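Local coordinates for protein transcriptional regulator, LuxR family (Burkholderia thailandensis, PDB 3MQO) that probably binds DNA to regulate transcription as a LuxR-family protein, the part described here being its PAS domain, at residues Val17-Arg22 with Gly106-Glu111. Numbering follows the deposited sequence. Where two conformers were deposited one is given.
With NA (sodium ion), chain H; IPA (isopropyl alcohol), chain G.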
loop_
_atom_site.group_PDB
_atom_site.type_symbol
_atom_site.label_atom_id
_atom_site.label_comp_id
_atom_site.label_asym_id
_atom_site.label_seq_id
_atom_site.Cartn_x
_atom_site.Cartn_y
_atom_site.Cartn_z
ATOM N N VAL B 17 -5.806 -3.543 -5.823
ATOM C CA VAL B 17 -6.917 -3.771 -6.768
ATOM C C VAL B 17 -6.789 -2.772 -7.916
ATOM O O VAL B 17 -6.525 -1.593 -7.694
ATOM C CB VAL B 17 -8.330 -3.625 -6.114
ATOM C CG1 VAL B 17 -9.485 -3.599 -7.197
ATOM C CG2 VAL B 17 -8.597 -4.749 -5.109
ATOM N N LEU B 18 -6.949 -3.270 -9.143
ATOM C CA LEU B 18 -7.235 -2.436 -10.310
ATOM C C LEU B 18 -8.738 -2.534 -10.500
ATOM O O LEU B 18 -9.259 -3.630 -10.737
ATOM C CB LEU B 18 -6.501 -2.950 -11.563
ATOM C CG LEU B 18 -5.015 -3.232 -11.359
ATOM C CD1 LEU B 18 -4.320 -3.579 -12.676
ATOM C CD2 LEU B 18 -4.345 -2.016 -10.708
ATOM N N SER B 19 -9.440 -1.408 -10.352
ATOM C CA SER B 19 -10.898 -1.426 -10.368
ATOM C C SER B 19 -11.464 -0.623 -11.538
ATOM O O SER B 19 -10.768 0.210 -12.143
ATOM C CB SER B 19 -11.423 -0.860 -9.039
ATOM O OG SER B 19 -11.225 0.538 -9.020
ATOM N N ARG B 20 -12.722 -0.898 -11.871
ATOM C CA ARG B 20 -13.448 -0.128 -12.864
ATOM C C ARG B 20 -14.908 -0.169 -12.425
ATOM O O ARG B 20 -15.472 -1.246 -12.234
ATOM C CB ARG B 20 -13.271 -0.731 -14.259
ATOM C CG ARG B 20 -13.797 0.154 -15.383
ATOM C CD ARG B 20 -14.139 -0.661 -16.609
ATOM N NE ARG B 20 -12.980 -1.344 -17.189
ATOM C CZ ARG B 20 -13.054 -2.162 -18.239
ATOM N NH1 ARG B 20 -14.227 -2.400 -18.810
ATOM N NH2 ARG B 20 -11.958 -2.743 -18.726
ATOM N N ASP B 21 -15.483 1.004 -12.191
ATOM C CA ASP B 21 -16.879 1.126 -11.737
ATOM C C ASP B 21 -17.211 0.257 -10.508
ATOM O O ASP B 21 -18.228 -0.420 -10.480
ATOM C CB ASP B 21 -17.832 0.825 -12.892
ATOM C CG ASP B 21 -17.583 1.708 -14.089
ATOM O OD1 ASP B 21 -17.130 2.856 -13.884
ATOM O OD2 ASP B 21 -17.835 1.250 -15.223
ATOM N N ARG B 22 -16.327 0.291 -9.506
ATOM C CA ARG B 22 -16.479 -0.477 -8.257
ATOM C C ARG B 22 -16.497 -2.008 -8.478
ATOM O O ARG B 22 -16.985 -2.767 -7.637
ATOM C CB ARG B 22 -17.687 0.005 -7.421
ATOM C CG ARG B 22 -17.829 1.523 -7.366
ATOM C CD ARG B 22 -18.872 1.925 -6.341
ATOM N NE ARG B 22 -18.381 1.835 -4.966
ATOM C CZ ARG B 22 -19.167 1.949 -3.896
ATOM N NH1 ARG B 22 -20.466 2.138 -4.054
ATOM N NH2 ARG B 22 -18.663 1.861 -2.669
ATOM N N GLY B 106 -9.652 2.935 -11.272
ATOM C CA GLY B 106 -8.750 3.395 -10.231
ATOM C C GLY B 106 -7.873 2.307 -9.654
ATOM O O GLY B 106 -8.014 1.128 -9.974
ATOM N N VAL B 107 -6.961 2.740 -8.794
ATOM C CA VAL B 107 -6.084 1.843 -8.046
ATOM C C VAL B 107 -6.470 1.946 -6.573
ATOM O O VAL B 107 -6.516 3.060 -6.013
ATOM C CB VAL B 107 -4.586 2.196 -8.281
ATOM C CG1 VAL B 107 -3.664 1.376 -7.384
ATOM C CG2 VAL B 107 -4.213 1.986 -9.755
ATOM N N TRP B 108 -6.758 0.795 -5.965
ATOM C CA TRP B 108 -7.184 0.711 -4.565
ATOM C C TRP B 108 -6.324 -0.227 -3.715
ATOM O O TRP B 108 -5.821 -1.256 -4.198
ATOM C CB TRP B 108 -8.654 0.296 -4.496
ATOM C CG TRP B 108 -9.570 1.395 -5.008
ATOM C CD1 TRP B 108 -9.906 1.659 -6.311
ATOM C CD2 TRP B 108 -10.221 2.388 -4.216
ATOM N NE1 TRP B 108 -10.732 2.761 -6.372
ATOM C CE2 TRP B 108 -10.946 3.222 -5.097
ATOM C CE3 TRP B 108 -10.266 2.655 -2.841
ATOM C CZ2 TRP B 108 -11.715 4.295 -4.646
ATOM C CZ3 TRP B 108 -11.034 3.726 -2.392
ATOM C CH2 TRP B 108 -11.739 4.534 -3.295
ATOM N N THR B 109 -6.119 0.148 -2.446
ATOM C CA THR B 109 -5.319 -0.667 -1.550
ATOM C C THR B 109 -6.148 -1.042 -0.344
ATOM O O THR B 109 -7.054 -0.293 0.051
ATOM C CB THR B 109 -4.015 0.042 -1.061
ATOM O OG1 THR B 109 -4.337 1.022 -0.069
ATOM C CG2 THR B 109 -3.233 0.705 -2.218
ATOM N N PHE B 110 -5.852 -2.219 0.208
ATOM C CA PHE B 110 -6.516 -2.744 1.392
ATOM C C PHE B 110 -5.489 -3.351 2.330
ATOM O O PHE B 110 -4.643 -4.115 1.899
ATOM C CB PHE B 110 -7.524 -3.835 1.013
ATOM C CG PHE B 110 -8.587 -3.365 0.068
ATOM C CD1 PHE B 110 -9.866 -3.063 0.533
ATOM C CD2 PHE B 110 -8.308 -3.199 -1.279
ATOM C CE1 PHE B 110 -10.852 -2.595 -0.352
ATOM C CE2 PHE B 110 -9.287 -2.736 -2.163
ATOM C CZ PHE B 110 -10.556 -2.426 -1.687
ATOM N N GLU B 111 -5.593 -3.039 3.617
ATOM C CA GLU B 111 -4.692 -3.584 4.598
ATOM C C GLU B 111 -5.510 -3.991 5.830
ATOM O O GLU B 111 -6.254 -3.187 6.367
ATOM C CB GLU B 111 -3.635 -2.546 4.990
ATOM C CG GLU B 111 -2.658 -3.067 6.050
ATOM C CD GLU B 111 -1.569 -2.084 6.377
ATOM O OE1 GLU B 111 -1.742 -0.876 6.144
ATOM O OE2 GLU B 111 -0.517 -2.516 6.885
HETATM NA NA NA H . -13.863 1.530 -9.320
HETATM C C1 IPA G . -13.717 1.307 -2.952
HETATM C C2 IPA G . -15.064 0.842 -3.486
HETATM C C3 IPA G . -15.566 1.614 -4.660
HETATM O O2 IPA G . -16.056 0.664 -2.513
HETATM O O HOH W 1 -14.027 2.335 -6.626
#
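Val-17 and Ser-19 pair with Trp-108 and Gly-106 in a worked example of how a PAS sheet joins its first and last strands, antiparallel neighbours at its centre. Two backbone bonds join each pair; Ser-19 N to Gly-106 O (2.9 Å) is almost straight at 179°, whereas Gly-106 N reaches Ser-19 O from above the carbonyl plane. Packing is tightest on the face of Val-17, where CG2 slants against Phe-110 CE2 at 3.6 Å. Further along, Ser-19 OG lies 3.2 Å from Trp-108 CD1, obliquely to the indole. With chi1 at 73°, that hydroxyl sits between backbone N and carbonyl carbon and binds sodium, which a water and Ala-104 O also ligate. Isopropanol, probably from crystallisation and doubtfully placed against Arg-22, lays C1 over one indole face. The reverse face seems looser: in one of two Val-107 conformers, Leu-18 CD2 and Val-107 CG2 run alongside at 4.1 Å, while beyond the pairing Arg-20 and Asp-21 turn away, exposed. Ala-8 and Leu-11 of the second subunit pack on Leu-18 and Val-107, whereas Leu-31 of helix 29-34 touches Val-17 and Phe-110; strands 23-27 and 87-96 flank the pair within the sheet.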